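Local coordinates for protein probable chaperone (Pseudomonas aeruginosa, PDB 4JMF) that probably acts as a type III secretion chaperone of the CesT family, binding its effector protein partner before export, at residues D45-L53 with I101-A112. Sequence-based numbering, arbitrary orientation.
Sequences DHLLMFTRL and IHHQLEQLVAAA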
# COMPACT_ATOMS: atom_id res chain seq x y z
N ASP B 45 -4.00 7.34 -12.47
CA ASP B 45 -2.91 6.43 -12.83
C ASP B 45 -2.59 5.35 -11.80
O ASP B 45 -1.58 4.66 -11.93
CB ASP B 45 -1.63 7.20 -13.21
CG ASP B 45 -1.81 8.03 -14.46
OD1 ASP B 45 -2.39 7.51 -15.44
OD2 ASP B 45 -1.39 9.20 -14.46
N HIS B 46 -3.46 5.18 -10.80
CA HIS B 46 -3.36 4.03 -9.90
C HIS B 46 -4.65 3.23 -9.88
O HIS B 46 -5.73 3.78 -10.09
CB HIS B 46 -3.01 4.45 -8.47
CG HIS B 46 -1.68 5.12 -8.34
ND1 HIS B 46 -1.42 6.37 -8.87
CD2 HIS B 46 -0.54 4.73 -7.72
CE1 HIS B 46 -0.18 6.72 -8.58
NE2 HIS B 46 0.38 5.74 -7.90
N LEU B 47 -4.54 1.93 -9.63
CA LEU B 47 -5.73 1.08 -9.56
C LEU B 47 -5.94 0.67 -8.11
O LEU B 47 -5.09 0.01 -7.51
CB LEU B 47 -5.55 -0.18 -10.41
CG LEU B 47 -6.59 -1.29 -10.22
CD1 LEU B 47 -7.99 -0.80 -10.58
CD2 LEU B 47 -6.25 -2.47 -11.08
N LEU B 48 -7.08 1.08 -7.56
CA LEU B 48 -7.42 0.74 -6.18
C LEU B 48 -8.40 -0.42 -6.19
O LEU B 48 -9.41 -0.35 -6.88
CB LEU B 48 -8.07 1.95 -5.51
CG LEU B 48 -8.56 1.81 -4.07
CD1 LEU B 48 -7.37 1.77 -3.09
CD2 LEU B 48 -9.52 2.96 -3.73
N MET B 49 -8.09 -1.49 -5.46
CA MET B 49 -9.03 -2.59 -5.30
C MET B 49 -9.40 -2.70 -3.83
O MET B 49 -8.53 -2.60 -2.96
CB MET B 49 -8.41 -3.93 -5.74
CG MET B 49 -7.93 -3.97 -7.17
SD MET B 49 -7.53 -5.67 -7.60
CE MET B 49 -6.97 -5.49 -9.29
N PHE B 50 -10.68 -2.93 -3.54
CA PHE B 50 -11.06 -3.05 -2.14
C PHE B 50 -12.32 -3.85 -1.93
O PHE B 50 -13.11 -4.04 -2.86
CB PHE B 50 -11.18 -1.66 -1.48
CG PHE B 50 -12.21 -0.77 -2.12
CD1 PHE B 50 -13.47 -0.62 -1.57
CD2 PHE B 50 -11.90 -0.05 -3.27
CE1 PHE B 50 -14.42 0.22 -2.16
CE2 PHE B 50 -12.84 0.80 -3.87
CZ PHE B 50 -14.09 0.93 -3.32
N THR B 51 -12.51 -4.32 -0.70
CA THR B 51 -13.71 -5.05 -0.35
C THR B 51 -14.17 -4.56 1.03
O THR B 51 -13.35 -4.32 1.93
CB THR B 51 -13.44 -6.58 -0.40
OG1 THR B 51 -14.64 -7.31 -0.12
CG2 THR B 51 -12.35 -6.98 0.58
N ARG B 52 -15.48 -4.37 1.18
CA ARG B 52 -16.03 -3.90 2.45
C ARG B 52 -16.23 -5.09 3.38
O ARG B 52 -16.87 -6.08 3.01
CB ARG B 52 -17.37 -3.19 2.21
CG ARG B 52 -18.08 -2.68 3.45
CD ARG B 52 -19.27 -3.56 3.81
NE ARG B 52 -20.05 -3.02 4.93
CZ ARG B 52 -21.11 -3.62 5.46
NH1 ARG B 52 -21.52 -4.80 4.99
NH2 ARG B 52 -21.75 -3.06 6.48
N LEU B 53 -15.65 -5.01 4.56
CA LEU B 53 -15.82 -6.07 5.56
C LEU B 53 -16.86 -5.61 6.57
O LEU B 53 -17.39 -4.49 6.49
CB LEU B 53 -14.50 -6.35 6.26
CG LEU B 53 -13.32 -6.70 5.35
CD1 LEU B 53 -12.06 -6.89 6.17
CD2 LEU B 53 -13.60 -7.96 4.52
N ILE B 101 -1.96 -7.55 -12.48
CA ILE B 101 -3.29 -7.12 -12.07
C ILE B 101 -4.07 -8.30 -11.47
O ILE B 101 -4.74 -8.15 -10.43
CB ILE B 101 -4.05 -6.35 -13.19
CG1 ILE B 101 -5.29 -5.64 -12.64
CG2 ILE B 101 -4.46 -7.27 -14.35
CD1 ILE B 101 -5.95 -4.70 -13.67
N HIS B 102 -3.91 -9.47 -12.08
CA HIS B 102 -4.48 -10.70 -11.53
C HIS B 102 -3.94 -10.91 -10.11
O HIS B 102 -4.69 -11.18 -9.18
CB HIS B 102 -4.11 -11.88 -12.45
CG HIS B 102 -4.69 -13.19 -12.02
ND1 HIS B 102 -4.00 -14.08 -11.22
CD2 HIS B 102 -5.87 -13.79 -12.30
CE1 HIS B 102 -4.74 -15.16 -11.02
NE2 HIS B 102 -5.88 -15.00 -11.66
N HIS B 103 -2.63 -10.77 -9.95
CA HIS B 103 -2.00 -10.93 -8.64
C HIS B 103 -2.55 -9.95 -7.60
O HIS B 103 -2.76 -10.33 -6.44
CB HIS B 103 -0.48 -10.79 -8.76
CG HIS B 103 0.26 -11.07 -7.49
ND1 HIS B 103 0.52 -12.34 -7.04
CD2 HIS B 103 0.79 -10.23 -6.57
CE1 HIS B 103 1.18 -12.29 -5.90
NE2 HIS B 103 1.36 -11.02 -5.59
N GLN B 104 -2.77 -8.70 -8.00
CA GLN B 104 -3.31 -7.70 -7.07
C GLN B 104 -4.65 -8.13 -6.50
O GLN B 104 -4.88 -8.04 -5.29
CB GLN B 104 -3.46 -6.33 -7.73
CG GLN B 104 -3.86 -5.23 -6.74
CD GLN B 104 -4.08 -3.88 -7.39
OE1 GLN B 104 -3.76 -3.69 -8.57
NE2 GLN B 104 -4.62 -2.92 -6.62
N LEU B 105 -5.54 -8.59 -7.37
CA LEU B 105 -6.86 -9.01 -6.90
C LEU B 105 -6.74 -10.25 -6.02
O LEU B 105 -7.42 -10.37 -5.00
CB LEU B 105 -7.80 -9.26 -8.09
CG LEU B 105 -9.22 -9.74 -7.76
CD1 LEU B 105 -9.98 -8.70 -6.91
CD2 LEU B 105 -10.00 -10.05 -9.04
N GLU B 106 -5.85 -11.16 -6.41
CA GLU B 106 -5.71 -12.42 -5.69
C GLU B 106 -5.23 -12.19 -4.27
O GLU B 106 -5.73 -12.82 -3.34
CB GLU B 106 -4.74 -13.35 -6.41
CG GLU B 106 -4.73 -14.78 -5.88
CD GLU B 106 -4.38 -15.78 -6.97
OE1 GLU B 106 -3.18 -15.85 -7.35
OE2 GLU B 106 -5.30 -16.49 -7.44
N GLN B 107 -4.28 -11.27 -4.10
CA GLN B 107 -3.78 -10.97 -2.75
C GLN B 107 -4.86 -10.29 -1.90
O GLN B 107 -4.95 -10.53 -0.70
CB GLN B 107 -2.51 -10.12 -2.82
CG GLN B 107 -1.33 -10.83 -3.47
CD GLN B 107 -1.00 -12.13 -2.77
OE1 GLN B 107 -0.69 -12.14 -1.57
NE2 GLN B 107 -1.08 -13.24 -3.50
N LEU B 108 -5.69 -9.46 -2.54
CA LEU B 108 -6.82 -8.85 -1.83
C LEU B 108 -7.74 -9.95 -1.33
O LEU B 108 -8.05 -10.03 -0.13
CB LEU B 108 -7.60 -7.91 -2.75
CG LEU B 108 -8.81 -7.24 -2.09
CD1 LEU B 108 -8.37 -6.37 -0.90
CD2 LEU B 108 -9.63 -6.42 -3.09
N VAL B 109 -8.17 -10.82 -2.24
CA VAL B 109 -9.08 -11.90 -1.88
C VAL B 109 -8.47 -12.89 -0.88
O VAL B 109 -9.16 -13.37 0.03
CB VAL B 109 -9.63 -12.61 -3.13
CG1 VAL B 109 -10.48 -13.80 -2.73
CG2 VAL B 109 -10.46 -11.63 -3.94
N ALA B 110 -7.17 -13.16 -1.01
CA ALA B 110 -6.51 -14.06 -0.08
C ALA B 110 -6.62 -13.56 1.36
O ALA B 110 -6.83 -14.34 2.28
CB ALA B 110 -5.05 -14.28 -0.47
N ALA B 111 -6.51 -12.25 1.56
CA ALA B 111 -6.59 -11.74 2.93
C ALA B 111 -8.03 -11.74 3.40
O ALA B 111 -8.32 -11.97 4.57
CB ALA B 111 -6.01 -10.37 3.03
N ALA B 112 -8.95 -11.46 2.48
CA ALA B 112 -10.37 -11.46 2.83
C ALA B 112 -10.81 -12.85 3.27
O ALA B 112 -11.65 -12.98 4.17
CB ALA B 112 -11.22 -10.97 1.66
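Met-49 lies along helix 101-112 and meets four of its residues, Ile-101, Gln-104, Leu-105 and Leu-108, in the alpha+beta fold of CesT-family secretion chaperones, where helix 98-114 packs on a five-stranded antiparallel sheet. The strand 46-53 and the helix run nearly parallel, their axes 22° apart and 8.9 Å at closest approach. With CG anti to its carbonyl carbon (chi1 -59°) and an extended chain beyond, Met-49 sets its sulfur on the helix backbone: SD is 3.5 Å from CA of Leu-105, while CE reaches on to CG1 of Ile-101, 3.8 Å away. Behind it, CB of Met-49 rests 3.8 Å from CD2 of Leu-108. Gln-104 supplies the polar link: its NE2 donates to Leu-47 O (3.1 Å, N-H...O 172°). The acceptor oxygen lies almost in the amide plane of Gln-104, whereas NE2 stands well above the carbonyl plane of Leu-47. Leu-47 and Ile-101 cross at about a right angle and press methyl on methyl, CD2 to CD1 at 3.4 Å, tighter than ordinary carbon contact. Farther along, CG2 of Thr-51 approaches CB of Ala-112 at 4.3 Å.

All nine touching residues are buried, and helix 3-15 flanks one end, with Tyr-5 against Leu-47 and Ala-8 and Leu-12 against Ile-101. Glu-106, which points away from the strand, and Gln-107 on the helix flank each hydrogen-bond through a side chain to the backbone of another protein's chain, consistent with a chaperone holding its partner.

NE2 of Gln-104 also bonds OD1 of Asn-89 on strand 85-92, and its two bonds together probably fix the amide's rotation. The buried OE1 of Gln-104 has no polar partner in the model and faces carbon, 3.7 Å from CD2 of Leu-47.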